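Local atomic coordinates of methylmalonyl-CoA carboxyltransferase 12S subunit (Propionibacterium freudenreichii, PDB entry 1ON3), a protein that transfers the carboxyl group of methylmalonyl-CoA to the biotin of the 1.3S subunit, as the hexameric core of the transcarboxylase complex. Residues H98-D103 with F133-D138; F191-K196 with F236-D241; K197-I202 with T217-G222. All coordinates share one frame; numbering follows the deposited sequence.

Interaction 1 (H98-D103 with F133-D138); sequences HAASQD and FLFFYD
The F135 ring is held between A100 on one face and Y137 on the other, with Q102 at its edge. The A100 methyl makes a CH-pi contact, CB 4.0 Å from the ring centroid, while CZ of Y137 lies over the opposite face, offset toward the rim. In the ring plane, CG of Q102 touches F135 CE2 at 3.6 Å. F135 reaches this place with CG anti to its backbone N (chi1 -168°), which leans the ring across toward the other strand; F133 does likewise, bringing CZ to 4.2 Å from A100 CB. A small alanine suits the spot between two phenylalanines. Q102, its amide plane 80° from the F135 ring, passes the aromatic edge and accepts from D138 N at OE1 (2.9 Å). This adds one bond to the parallel backbone pairing, which closes with Q102 N to F136 O (3.0 Å). A water bridges Q102 O and D138 OD2, and D138 also forms a salt bridge with R49. The strands belong to a beta-alpha-beta unit: the connecting helix 113-129 packs on F133 and F135, helix 46-53 packs on A99, S101 and F136 across the sheet, and strands 85-92 and 170-175 flank the pair.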
ATOM      1  N   HIS E  98      10.784 -17.601 -21.781  1.00  9.76           N
ATOM      2  CA  HIS E  98       9.830 -17.558 -22.886  1.00  9.56           C
ATOM      3  C   HIS E  98      10.635 -17.021 -24.067  1.00 13.74           C
ATOM      4  O   HIS E  98      11.515 -16.174 -23.888  1.00 10.98           O
ATOM      5  CB  HIS E  98       8.645 -16.646 -22.569  1.00 12.65           C
ATOM      6  CG  HIS E  98       7.681 -17.254 -21.602  1.00 16.11           C
ATOM      7  ND1 HIS E  98       7.908 -17.284 -20.239  1.00 15.03           N
ATOM      8  CD2 HIS E  98       6.527 -17.931 -21.808  1.00 14.32           C
ATOM      9  CE1 HIS E  98       6.932 -17.957 -19.651  1.00 18.55           C
ATOM     10  NE2 HIS E  98       6.084 -18.363 -20.582  1.00 13.51           N
ATOM     11  N   ALA E  99      10.341 -17.500 -25.271  1.00 12.06           N
ATOM     12  CA  ALA E  99      11.119 -17.081 -26.438  1.00  8.10           C
ATOM     13  C   ALA E  99      10.320 -17.070 -27.730  1.00 12.81           C
ATOM     14  O   ALA E  99       9.280 -17.727 -27.835  1.00 13.15           O
ATOM     15  CB  ALA E  99      12.321 -18.011 -26.596  1.00 10.98           C
ATOM     16  N   ALA E 100      10.815 -16.306 -28.701  1.00 11.11           N
ATOM     17  CA  ALA E 100      10.198 -16.210 -30.020  1.00 11.08           C
ATOM     18  C   ALA E 100      11.330 -16.324 -31.032  1.00 14.99           C
ATOM     19  O   ALA E 100      12.455 -15.882 -30.779  1.00 12.29           O
ATOM     20  CB  ALA E 100       9.480 -14.884 -30.180  1.00  8.26           C
ATOM     21  N   SER E 101      11.045 -16.912 -32.186  1.00 10.38           N
ATOM     22  CA  SER E 101      12.093 -17.080 -33.184  1.00 10.17           C
ATOM     23  C   SER E 101      11.459 -16.933 -34.559  1.00 10.08           C
ATOM     24  O   SER E 101      10.636 -17.757 -34.953  1.00 14.39           O
ATOM     25  CB  SER E 101      12.735 -18.462 -33.008  1.00 10.58           C
ATOM     26  OG  SER E 101      13.896 -18.628 -33.800  1.00 12.26           O
ATOM     27  N   GLN E 102      11.821 -15.870 -35.269  1.00 12.87           N
ATOM     28  CA  GLN E 102      11.264 -15.617 -36.597  1.00 14.91           C
ATOM     29  C   GLN E 102      11.811 -16.581 -37.629  1.00 17.04           C
ATOM     30  O   GLN E 102      13.000 -16.927 -37.618  1.00 15.20           O
ATOM     31  CB  GLN E 102      11.542 -14.172 -37.036  1.00 11.68           C
ATOM     32  CG  GLN E 102      10.668 -13.155 -36.321  1.00 18.62           C
ATOM     33  CD  GLN E 102      10.915 -11.729 -36.778  1.00 20.95           C
ATOM     34  OE1 GLN E 102      12.057 -11.284 -36.847  1.00 13.78           O
ATOM     35  NE2 GLN E 102       9.840 -10.998 -37.071  1.00 14.70           N
ATOM     36  N   ASP E 103      10.926 -16.996 -38.532  1.00 16.74           N
ATOM     37  CA  ASP E 103      11.271 -17.943 -39.576  1.00 14.49           C
ATOM     38  C   ASP E 103      11.337 -17.222 -40.919  1.00 17.37           C
ATOM     39  O   ASP E 103      10.312 -16.996 -41.576  1.00 14.53           O
ATOM     40  CB  ASP E 103      10.221 -19.056 -39.627  1.00 13.90           C
ATOM     41  CG  ASP E 103      10.605 -20.171 -40.571  1.00 17.72           C
ATOM     42  OD1 ASP E 103      11.609 -20.023 -41.293  1.00 18.39           O
ATOM     43  OD2 ASP E 103       9.897 -21.197 -40.595  1.00 17.74           O
ATOM     44  N   PHE E 133      12.611 -12.978 -21.403  1.00  8.93           N
ATOM     45  CA  PHE E 133      12.064 -13.119 -22.755  1.00  8.94           C
ATOM     46  C   PHE E 133      13.196 -12.938 -23.768  1.00 10.14           C
ATOM     47  O   PHE E 133      13.889 -11.917 -23.749  1.00  9.21           O
ATOM     48  CB  PHE E 133      11.000 -12.058 -23.030  1.00  8.78           C
ATOM     49  CG  PHE E 133      10.534 -12.046 -24.449  1.00 12.07           C
ATOM     50  CD1 PHE E 133      10.793 -10.957 -25.276  1.00 16.43           C
ATOM     51  CD2 PHE E 133       9.870 -13.139 -24.974  1.00 11.02           C
ATOM     52  CE1 PHE E 133      10.392 -10.969 -26.620  1.00 16.68           C
ATOM     53  CE2 PHE E 133       9.469 -13.160 -26.314  1.00 15.56           C
ATOM     54  CZ  PHE E 133       9.735 -12.071 -27.132  1.00 16.51           C
ATOM     55  N   LEU E 134      13.370 -13.917 -24.651  1.00  6.54           N
ATOM     56  CA  LEU E 134      14.418 -13.876 -25.676  1.00  9.64           C
ATOM     57  C   LEU E 134      13.752 -13.963 -27.054  1.00 11.95           C
ATOM     58  O   LEU E 134      12.798 -14.711 -27.244  1.00 12.66           O
ATOM     59  CB  LEU E 134      15.416 -15.022 -25.475  1.00 12.21           C
ATOM     60  CG  LEU E 134      16.176 -14.943 -24.135  1.00 14.93           C
ATOM     61  CD1 LEU E 134      15.530 -15.900 -23.141  1.00 18.28           C
ATOM     62  CD2 LEU E 134      17.642 -15.294 -24.321  1.00 11.46           C
ATOM     63  N   PHE E 135      14.268 -13.198 -28.008  1.00 10.21           N
ATOM     64  CA  PHE E 135      13.678 -13.131 -29.342  1.00 13.79           C
ATOM     65  C   PHE E 135      14.735 -13.119 -30.460  1.00 12.55           C
ATOM     66  O   PHE E 135      15.586 -12.240 -30.493  1.00 11.16           O
ATOM     67  CB  PHE E 135      12.831 -11.847 -29.392  1.00 12.34           C
ATOM     68  CG  PHE E 135      11.907 -11.729 -30.581  1.00 14.70           C
ATOM     69  CD1 PHE E 135      10.880 -10.796 -30.552  1.00 11.89           C
ATOM     70  CD2 PHE E 135      12.080 -12.497 -31.732  1.00 15.81           C
ATOM     71  CE1 PHE E 135      10.032 -10.619 -31.655  1.00 14.85           C
ATOM     72  CE2 PHE E 135      11.234 -12.326 -32.844  1.00 17.60           C
ATOM     73  CZ  PHE E 135      10.211 -11.384 -32.798  1.00 12.81           C
ATOM     74  N   PHE E 136      14.676 -14.110 -31.352  1.00 12.86           N
ATOM     75  CA  PHE E 136      15.578 -14.180 -32.514  1.00 13.02           C
ATOM     76  C   PHE E 136      14.838 -13.497 -33.673  1.00 12.85           C
ATOM     77  O   PHE E 136      13.772 -13.963 -34.108  1.00 11.03           O
ATOM     78  CB  PHE E 136      15.883 -15.627 -32.931  1.00 11.81           C
ATOM     79  CG  PHE E 136      16.816 -16.369 -31.999  1.00 12.25           C
ATOM     80  CD1 PHE E 136      16.313 -17.121 -30.945  1.00 12.49           C
ATOM     81  CD2 PHE E 136      18.191 -16.373 -32.229  1.00  9.59           C
ATOM     82  CE1 PHE E 136      17.172 -17.881 -30.134  1.00 12.23           C
ATOM     83  CE2 PHE E 136      19.053 -17.123 -31.432  1.00 14.16           C
ATOM     84  CZ  PHE E 136      18.540 -17.883 -30.380  1.00 12.86           C
ATOM     85  N   TYR E 137      15.392 -12.381 -34.139  1.00 12.30           N
ATOM     86  CA  TYR E 137      14.828 -11.595 -35.235  1.00  9.80           C
ATOM     87  C   TYR E 137      15.499 -11.981 -36.564  1.00 12.12           C
ATOM     88  O   TYR E 137      16.715 -12.088 -36.640  1.00 11.74           O
ATOM     89  CB  TYR E 137      15.078 -10.107 -34.975  1.00  8.75           C
ATOM     90  CG  TYR E 137      14.363  -9.557 -33.768  1.00 10.86           C
ATOM     91  CD1 TYR E 137      13.173  -8.857 -33.907  1.00  9.72           C
ATOM     92  CD2 TYR E 137      14.912  -9.682 -32.489  1.00  9.01           C
ATOM     93  CE1 TYR E 137      12.537  -8.277 -32.805  1.00  7.97           C
ATOM     94  CE2 TYR E 137      14.289  -9.112 -31.373  1.00  9.08           C
ATOM     95  CZ  TYR E 137      13.106  -8.409 -31.537  1.00  8.81           C
ATOM     96  OH  TYR E 137      12.491  -7.832 -30.450  1.00 10.73           O
ATOM     97  N   ASP E 138      14.704 -12.152 -37.614  1.00 12.23           N
ATOM     98  CA  ASP E 138      15.210 -12.548 -38.922  1.00 13.77           C
ATOM     99  C   ASP E 138      14.013 -12.204 -39.802  1.00 16.25           C
ATOM    100  O   ASP E 138      13.208 -13.080 -40.114  1.00 16.48           O
ATOM    101  CB  ASP E 138      15.453 -14.069 -38.915  1.00 12.69           C
ATOM    102  CG  ASP E 138      16.313 -14.535 -40.080  1.00 15.17           C
ATOM    103  OD1 ASP E 138      16.477 -13.747 -41.027  1.00 16.06           O
ATOM    104  OD2 ASP E 138      16.805 -15.688 -40.048  1.00 16.02           O
TER
HETATM  105  O   HOH W   1      14.668 -17.582 -39.645  1.00 14.79           O

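Interaction 2 (F191-K196 with F236-D241); sequences FIIMTK and FVAEDD
With CG anti to the carbonyl carbon in both F191 (chi1 -61°) and F236 (chi1 -56°), the two rings reach each other, F191 CD2 lying at the edge of the F236 ring, 4.0 Å from CE1. I193 has its CG1 in the same relation to the backbone, where it meets F236 CD1 at 3.9 Å; the small A238 leaves room on this face for I193 CG2 and for helix 241-253. Parallel backbone bonds run from F236 N to I192 O through A238 N to M194 O, with a weak last one from K196 N to A238 O. At the exposed end K196 runs out extended and E239 folds back at chi2 (-62°), which brings its OE2 to the ammonium in a salt bridge, 2.7 Å from NZ. In the buried part T195 CG2 touches D241 OD2 (3.5 Å), and a water links T195 OG1 to that oxygen; D241 OD1 is held by Q44 N and by a salt bridge with R49. In this crotonase-clan domain the chain leaves edge strand 236-238 straight into helix 241-253, which D240 caps through OD1 on A243 N. That helix packs on F191, I193, F236 and A238, helix 224-231 on M194 and V237, and strand 170-175 flanks 191-195.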
ATOM      1  N   PHE E 191      19.130  -5.817 -24.300  1.00  7.86           N
ATOM      2  CA  PHE E 191      20.381  -6.092 -24.987  1.00  7.82           C
ATOM      3  C   PHE E 191      20.181  -6.625 -26.384  1.00 10.53           C
ATOM      4  O   PHE E 191      19.345  -7.501 -26.599  1.00 10.19           O
ATOM      5  CB  PHE E 191      21.213  -7.121 -24.225  1.00  9.75           C
ATOM      6  CG  PHE E 191      21.596  -6.677 -22.852  1.00  9.09           C
ATOM      7  CD1 PHE E 191      20.814  -7.014 -21.753  1.00 12.24           C
ATOM      8  CD2 PHE E 191      22.706  -5.875 -22.666  1.00  7.99           C
ATOM      9  CE1 PHE E 191      21.141  -6.547 -20.470  1.00 13.19           C
ATOM     10  CE2 PHE E 191      23.037  -5.403 -21.400  1.00  6.39           C
ATOM     11  CZ  PHE E 191      22.252  -5.741 -20.301  1.00 12.67           C
ATOM     12  N   ILE E 192      20.952  -6.095 -27.330  1.00 10.36           N
ATOM     13  CA  ILE E 192      20.888  -6.584 -28.702  1.00 10.28           C
ATOM     14  C   ILE E 192      22.180  -7.314 -29.062  1.00 14.65           C
ATOM     15  O   ILE E 192      23.263  -6.734 -28.956  1.00 14.41           O
ATOM     16  CB  ILE E 192      20.717  -5.447 -29.732  1.00  9.48           C
ATOM     17  CG1 ILE E 192      19.386  -4.724 -29.505  1.00 10.72           C
ATOM     18  CG2 ILE E 192      20.772  -6.038 -31.150  1.00 11.63           C
ATOM     19  CD1 ILE E 192      19.215  -3.481 -30.398  1.00 10.14           C
ATOM     20  N   ILE E 193      22.058  -8.586 -29.458  1.00 10.54           N
ATOM     21  CA  ILE E 193      23.194  -9.398 -29.901  1.00 12.63           C
ATOM     22  C   ILE E 193      22.952  -9.509 -31.396  1.00 10.71           C
ATOM     23  O   ILE E 193      21.890  -9.960 -31.808  1.00 15.53           O
ATOM     24  CB  ILE E 193      23.174 -10.827 -29.321  1.00  9.48           C
ATOM     25  CG1 ILE E 193      23.317 -10.777 -27.799  1.00  9.58           C
ATOM     26  CG2 ILE E 193      24.326 -11.639 -29.898  1.00  9.19           C
ATOM     27  CD1 ILE E 193      22.855 -12.066 -27.128  1.00 11.28           C
ATOM     28  N   MET E 194      23.930  -9.099 -32.193  1.00  9.43           N
ATOM     29  CA  MET E 194      23.800  -9.108 -33.644  1.00 12.87           C
ATOM     30  C   MET E 194      24.894  -9.951 -34.295  1.00 13.43           C
ATOM     31  O   MET E 194      26.074  -9.753 -34.008  1.00 14.20           O
ATOM     32  CB  MET E 194      23.889  -7.660 -34.128  1.00 16.09           C
ATOM     33  CG  MET E 194      23.275  -7.381 -35.452  1.00 19.44           C
ATOM     34  SD  MET E 194      23.167  -5.604 -35.775  1.00 16.18           S
ATOM     35  CE  MET E 194      22.997  -5.713 -37.568  1.00 16.84           C
ATOM     36  N   THR E 195      24.518 -10.884 -35.176  1.00 13.75           N
ATOM     37  CA  THR E 195      25.520 -11.719 -35.842  1.00 10.73           C
ATOM     38  C   THR E 195      26.081 -10.987 -37.057  1.00 14.04           C
ATOM     39  O   THR E 195      25.514  -9.983 -37.505  1.00 13.94           O
ATOM     40  CB  THR E 195      24.936 -13.044 -36.347  1.00 13.84           C
ATOM     41  OG1 THR E 195      24.100 -12.783 -37.480  1.00 11.51           O
ATOM     42  CG2 THR E 195      24.131 -13.732 -35.252  1.00 11.52           C
ATOM     43  N   LYS E 196      27.188 -11.492 -37.600  1.00 12.95           N
ATOM     44  CA  LYS E 196      27.797 -10.849 -38.761  1.00 16.92           C
ATOM     45  C   LYS E 196      27.036 -11.124 -40.061  1.00 16.69           C
ATOM     46  O   LYS E 196      27.387 -10.611 -41.122  1.00 20.89           O
ATOM     47  CB  LYS E 196      29.276 -11.245 -38.875  1.00 16.74           C
ATOM     48  CG  LYS E 196      30.102 -10.542 -37.811  1.00 23.72           C
ATOM     49  CD  LYS E 196      31.592 -10.775 -37.933  1.00 29.26           C
ATOM     50  CE  LYS E 196      32.327  -9.876 -36.933  1.00 34.18           C
ATOM     51  NZ  LYS E 196      33.803 -10.031 -36.982  1.00 38.31           N
ATOM     52  N   PHE E 236      26.395  -6.590 -28.326  1.00 10.84           N
ATOM     53  CA  PHE E 236      27.334  -7.663 -28.590  1.00 10.03           C
ATOM     54  C   PHE E 236      27.376  -7.997 -30.064  1.00 13.36           C
ATOM     55  O   PHE E 236      26.331  -8.022 -30.729  1.00 13.24           O
ATOM     56  CB  PHE E 236      26.943  -8.951 -27.830  1.00 10.15           C
ATOM     57  CG  PHE E 236      26.817  -8.766 -26.341  1.00 11.59           C
ATOM     58  CD1 PHE E 236      25.606  -8.414 -25.774  1.00 12.49           C
ATOM     59  CD2 PHE E 236      27.932  -8.892 -25.517  1.00 14.70           C
ATOM     60  CE1 PHE E 236      25.496  -8.180 -24.394  1.00 12.82           C
ATOM     61  CE2 PHE E 236      27.836  -8.660 -24.149  1.00 12.24           C
ATOM     62  CZ  PHE E 236      26.618  -8.303 -23.588  1.00 15.25           C
ATOM     63  N   VAL E 237      28.581  -8.238 -30.574  1.00 12.06           N
ATOM     64  CA  VAL E 237      28.733  -8.662 -31.957  1.00 12.92           C
ATOM     65  C   VAL E 237      29.088 -10.128 -31.862  1.00 13.94           C
ATOM     66  O   VAL E 237      29.960 -10.500 -31.084  1.00 14.70           O
ATOM     67  CB  VAL E 237      29.864  -7.923 -32.706  1.00 14.04           C
ATOM     68  CG1 VAL E 237      30.106  -8.579 -34.060  1.00 14.76           C
ATOM     69  CG2 VAL E 237      29.477  -6.483 -32.925  1.00 13.99           C
ATOM     70  N   ALA E 238      28.389 -10.957 -32.637  1.00 12.09           N
ATOM     71  CA  ALA E 238      28.617 -12.392 -32.650  1.00 12.71           C
ATOM     72  C   ALA E 238      29.004 -12.833 -34.063  1.00 14.90           C
ATOM     73  O   ALA E 238      28.438 -12.359 -35.045  1.00 15.57           O
ATOM     74  CB  ALA E 238      27.353 -13.114 -32.211  1.00 12.18           C
ATOM     75  N   GLU E 239      29.965 -13.743 -34.165  1.00 14.99           N
ATOM     76  CA  GLU E 239      30.398 -14.223 -35.478  1.00 17.35           C
ATOM     77  C   GLU E 239      29.272 -14.896 -36.249  1.00 20.17           C
ATOM     78  O   GLU E 239      29.074 -14.629 -37.438  1.00 17.45           O
ATOM     79  CB  GLU E 239      31.558 -15.208 -35.336  1.00 24.18           C
ATOM     80  CG  GLU E 239      32.926 -14.563 -35.366  1.00 35.74           C
ATOM     81  CD  GLU E 239      33.210 -13.869 -36.679  1.00 35.45           C
ATOM     82  OE1 GLU E 239      33.092 -14.518 -37.740  1.00 42.80           O
ATOM     83  OE2 GLU E 239      33.555 -12.671 -36.648  1.00 45.70           O
ATOM     84  N   ASP E 240      28.545 -15.784 -35.579  1.00 16.38           N
ATOM     85  CA  ASP E 240      27.447 -16.488 -36.224  1.00 17.72           C
ATOM     86  C   ASP E 240      26.411 -16.867 -35.180  1.00 18.39           C
ATOM     87  O   ASP E 240      26.493 -16.430 -34.037  1.00 14.44           O
ATOM     88  CB  ASP E 240      27.954 -17.748 -36.932  1.00 18.10           C
ATOM     89  CG  ASP E 240      28.835 -18.608 -36.040  1.00 20.96           C
ATOM     90  OD1 ASP E 240      28.665 -18.593 -34.803  1.00 17.53           O
ATOM     91  OD2 ASP E 240      29.699 -19.312 -36.582  1.00 22.91           O
ATOM     92  N   ASP E 241      25.452 -17.699 -35.566  1.00 16.20           N
ATOM     93  CA  ASP E 241      24.408 -18.096 -34.639  1.00 16.37           C
ATOM     94  C   ASP E 241      24.875 -18.901 -33.438  1.00 14.20           C
ATOM     95  O   ASP E 241      24.325 -18.734 -32.355  1.00 13.14           O
ATOM     96  CB  ASP E 241      23.308 -18.856 -35.379  1.00 16.21           C
ATOM     97  CG  ASP E 241      22.520 -17.963 -36.305  1.00 17.10           C
ATOM     98  OD1 ASP E 241      21.709 -18.484 -37.103  1.00 16.33           O
ATOM     99  OD2 ASP E 241      22.718 -16.733 -36.228  1.00 16.98           O
TER
HETATM  100  O   HOH W   2      22.864 -15.150 -38.263  1.00 14.17           O

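Interaction 3 (K197-I202 with T217-G222); sequences KAHMFI and TADELG. With DXX (methylmalonic acid), chain U.
H199 and D219 meet through a His-carboxylate hydrogen bond, NE2 donating to OD1 at 2.7 Å. The aspartate oxygen uses its anti lone pair and lies close to the imidazole plane, although ring and carboxylate planes are turned 56° apart. H199 places CG anti to its carbonyl carbon (chi1 -64°), carrying the ring over the first turn of helix 218-222; there CD2 comes edge-on to A218 O at 3.5 Å and touches the A218 methyl at 4.0 Å. Histidine suits this position because one flat side chain can pack on alanine and still offer an N-H to a carboxylate. F201 adopts a less common rotamer, its CG between backbone N and carbonyl carbon (chi1 44°), and thereby turns the ring toward the helix. L221 crosses it at about a right angle, CD2 to F201 CD2 4.1 Å. Between these two side-chain contacts the backbones join: M200 N donates to G222 O at 3.0 Å, and G222, having no side chain, brings its CA to 3.3 Å from M200 O. The helix start is fixed by a capping box, E220 N bonding to T217 OG1 and T217 N to E220 OE1. I202, whose carbonyl O lies 3.3 Å from CB of methylmalonic acid, belongs to that ligand's pocket. E380 of a neighbouring subunit bonds to I202 N, and Y381 of that subunit to E220 O. The short strand 199-201 pairs with strand 177-179, helix 205-212 packs on L221, and helix 224-231 supplies H227, whose NE2 bonds to M200 O.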
ATOM      1  N   LYS E 197      25.970 -11.909 -39.970  1.00 16.72           N
ATOM      2  CA  LYS E 197      25.159 -12.191 -41.147  1.00 18.34           C
ATOM      3  C   LYS E 197      23.919 -11.298 -41.118  1.00 19.70           C
ATOM      4  O   LYS E 197      23.174 -11.219 -42.089  1.00 20.37           O
ATOM      5  CB  LYS E 197      24.735 -13.662 -41.164  1.00 20.17           C
ATOM      6  CG  LYS E 197      25.872 -14.639 -41.431  1.00 21.99           C
ATOM      7  CD  LYS E 197      26.475 -14.419 -42.816  1.00 28.34           C
ATOM      8  CE  LYS E 197      27.467 -15.524 -43.160  1.00 32.26           C
ATOM      9  NZ  LYS E 197      28.525 -15.654 -42.110  1.00 35.95           N
ATOM     10  N   ALA E 198      23.713 -10.615 -40.001  1.00 17.41           N
ATOM     11  CA  ALA E 198      22.543  -9.755 -39.839  1.00 20.41           C
ATOM     12  C   ALA E 198      22.716  -8.325 -40.320  1.00 18.79           C
ATOM     13  O   ALA E 198      23.830  -7.843 -40.500  1.00 20.12           O
ATOM     14  CB  ALA E 198      22.103  -9.745 -38.366  1.00 17.67           C
ATOM     15  N   HIS E 199      21.585  -7.664 -40.553  1.00 20.95           N
ATOM     16  CA  HIS E 199      21.561  -6.265 -40.956  1.00 20.79           C
ATOM     17  C   HIS E 199      20.329  -5.631 -40.325  1.00 23.68           C
ATOM     18  O   HIS E 199      19.279  -6.266 -40.194  1.00 25.48           O
ATOM     19  CB  HIS E 199      21.545  -6.117 -42.484  1.00 24.26           C
ATOM     20  CG  HIS E 199      22.783  -6.642 -43.142  1.00 24.56           C
ATOM     21  ND1 HIS E 199      22.916  -7.957 -43.534  1.00 24.68           N
ATOM     22  CD2 HIS E 199      23.979  -6.055 -43.389  1.00 23.61           C
ATOM     23  CE1 HIS E 199      24.142  -8.160 -43.987  1.00 25.36           C
ATOM     24  NE2 HIS E 199      24.808  -7.021 -43.908  1.00 27.47           N
ATOM     25  N   MET E 200      20.468  -4.380 -39.917  1.00 20.34           N
ATOM     26  CA  MET E 200      19.383  -3.667 -39.267  1.00 19.16           C
ATOM     27  C   MET E 200      19.443  -2.197 -39.678  1.00 18.04           C
ATOM     28  O   MET E 200      20.520  -1.618 -39.758  1.00 18.99           O
ATOM     29  CB  MET E 200      19.554  -3.808 -37.746  1.00 18.85           C
ATOM     30  CG  MET E 200      18.546  -3.078 -36.892  1.00 17.38           C
ATOM     31  SD  MET E 200      18.583  -3.720 -35.183  1.00 22.10           S
ATOM     32  CE  MET E 200      20.091  -2.956 -34.532  1.00 15.70           C
ATOM     33  N   PHE E 201      18.288  -1.603 -39.957  1.00 16.78           N
ATOM     34  CA  PHE E 201      18.236  -0.195 -40.339  1.00 19.99           C
ATOM     35  C   PHE E 201      16.797   0.292 -40.431  1.00 17.25           C
ATOM     36  O   PHE E 201      15.870  -0.503 -40.620  1.00 17.78           O
ATOM     37  CB  PHE E 201      18.973   0.039 -41.668  1.00 19.68           C
ATOM     38  CG  PHE E 201      18.685  -0.992 -42.723  1.00 21.53           C
ATOM     39  CD1 PHE E 201      17.403  -1.132 -43.256  1.00 24.39           C
ATOM     40  CD2 PHE E 201      19.699  -1.830 -43.181  1.00 20.45           C
ATOM     41  CE1 PHE E 201      17.137  -2.094 -44.235  1.00 26.89           C
ATOM     42  CE2 PHE E 201      19.447  -2.794 -44.157  1.00 22.80           C
ATOM     43  CZ  PHE E 201      18.164  -2.929 -44.686  1.00 21.16           C
ATOM     44  N   ILE E 202      16.607   1.591 -40.251  1.00 18.19           N
ATOM     45  CA  ILE E 202      15.266   2.156 -40.324  1.00 16.55           C
ATOM     46  C   ILE E 202      14.940   2.362 -41.799  1.00 19.59           C
ATOM     47  O   ILE E 202      13.845   2.037 -42.248  1.00 16.89           O
ATOM     48  CB  ILE E 202      15.172   3.501 -39.567  1.00 14.46           C
ATOM     49  CG1 ILE E 202      15.235   3.244 -38.052  1.00  9.43           C
ATOM     50  CG2 ILE E 202      13.874   4.217 -39.923  1.00 14.36           C
ATOM     51  CD1 ILE E 202      14.299   2.109 -37.582  1.00 13.43           C
ATOM     52  N   THR E 217      26.467   0.309 -48.788  1.00 28.80           N
ATOM     53  CA  THR E 217      25.997  -1.067 -48.855  1.00 24.23           C
ATOM     54  C   THR E 217      25.226  -1.372 -47.574  1.00 23.70           C
ATOM     55  O   THR E 217      25.318  -0.624 -46.598  1.00 24.71           O
ATOM     56  CB  THR E 217      27.179  -2.048 -48.976  1.00 29.82           C
ATOM     57  OG1 THR E 217      28.060  -1.875 -47.858  1.00 27.79           O
ATOM     58  CG2 THR E 217      27.953  -1.800 -50.271  1.00 26.75           C
ATOM     59  N   ALA E 218      24.455  -2.451 -47.573  1.00 20.18           N
ATOM     60  CA  ALA E 218      23.706  -2.809 -46.378  1.00 23.64           C
ATOM     61  C   ALA E 218      24.709  -3.048 -45.251  1.00 23.48           C
ATOM     62  O   ALA E 218      24.472  -2.692 -44.094  1.00 21.00           O
ATOM     63  CB  ALA E 218      22.885  -4.062 -46.629  1.00 20.18           C
ATOM     64  N   ASP E 219      25.846  -3.636 -45.606  1.00 24.36           N
ATOM     65  CA  ASP E 219      26.877  -3.939 -44.632  1.00 25.43           C
ATOM     66  C   ASP E 219      27.490  -2.682 -44.026  1.00 22.87           C
ATOM     67  O   ASP E 219      27.696  -2.604 -42.818  1.00 18.30           O
ATOM     68  CB  ASP E 219      27.965  -4.797 -45.277  1.00 34.31           C
ATOM     69  CG  ASP E 219      28.375  -5.965 -44.399  1.00 40.60           C
ATOM     70  OD1 ASP E 219      27.507  -6.812 -44.094  1.00 42.39           O
ATOM     71  OD2 ASP E 219      29.561  -6.032 -44.015  1.00 47.78           O
ATOM     72  N   GLU E 220      27.781  -1.694 -44.864  1.00 23.75           N
ATOM     73  CA  GLU E 220      28.356  -0.452 -44.372  1.00 22.28           C
ATOM     74  C   GLU E 220      27.304   0.303 -43.575  1.00 22.44           C
ATOM     75  O   GLU E 220      27.595   0.906 -42.544  1.00 19.31           O
ATOM     76  CB  GLU E 220      28.794   0.443 -45.526  1.00 26.54           C
ATOM     77  CG  GLU E 220      29.866  -0.109 -46.431  1.00 35.04           C
ATOM     78  CD  GLU E 220      30.182   0.857 -47.558  1.00 37.97           C
ATOM     79  OE1 GLU E 220      29.249   1.215 -48.307  1.00 35.33           O
ATOM     80  OE2 GLU E 220      31.357   1.265 -47.691  1.00 43.60           O
ATOM     81  N   LEU E 221      26.073   0.257 -44.067  1.00 19.00           N
ATOM     82  CA  LEU E 221      24.968   0.966 -43.433  1.00 18.43           C
ATOM     83  C   LEU E 221      24.479   0.390 -42.108  1.00 19.37           C
ATOM     84  O   LEU E 221      24.392   1.106 -41.106  1.00 17.43           O
ATOM     85  CB  LEU E 221      23.787   1.042 -44.401  1.00 19.42           C
ATOM     86  CG  LEU E 221      22.539   1.754 -43.872  1.00 21.63           C
ATOM     87  CD1 LEU E 221      22.815   3.234 -43.707  1.00 20.45           C
ATOM     88  CD2 LEU E 221      21.390   1.533 -44.829  1.00 22.07           C
ATOM     89  N   GLY E 222      24.150  -0.895 -42.101  1.00 17.57           N
ATOM     90  CA  GLY E 222      23.619  -1.489 -40.889  1.00 15.85           C
ATOM     91  C   GLY E 222      24.134  -2.850 -40.487  1.00 15.53           C
ATOM     92  O   GLY E 222      23.385  -3.646 -39.904  1.00 16.72           O
TER
HETATM   93  C1  DXX U5005      10.979   2.252 -46.022  1.00 43.57           C
HETATM   94  O1  DXX U5005       9.995   1.720 -46.720  1.00 46.08           O
HETATM   95  CA  DXX U5005      11.631   1.499 -45.318  1.00 44.69           C
HETATM   96  CB  DXX U5005      11.063   1.610 -44.047  1.00 46.44           C
HETATM   97  C   DXX U5005      12.753   0.643 -45.583  1.00 43.66           C
HETATM   98  O   DXX U5005      13.567   1.180 -46.365  1.00 29.97           O
HETATM   99  O2  DXX U5005      12.908  -0.489 -45.089  1.00 43.34           O

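Overall arrangement
All three interactions lie in the N-terminal half of the carboxyltransferase region. Interactions 1 and 2 share one mixed sheet, their centres 14 Å apart without touching; strand 170-175 lies between 133-139 and 191-195, and 236-238 ends the sheet within the chain. Interaction 1 closes before interaction 2 opens, while interaction 3 is nested in the loop that interaction 2 closes. Those two centres are 13 Å apart and in contact, M194 CE packing against H199 CA at 3.7 Å. Strand 191-195 thus leads directly from the sheet into strand 199-201, linking the buried core to the methylmalonic acid pocket and the subunit interface at interaction 3.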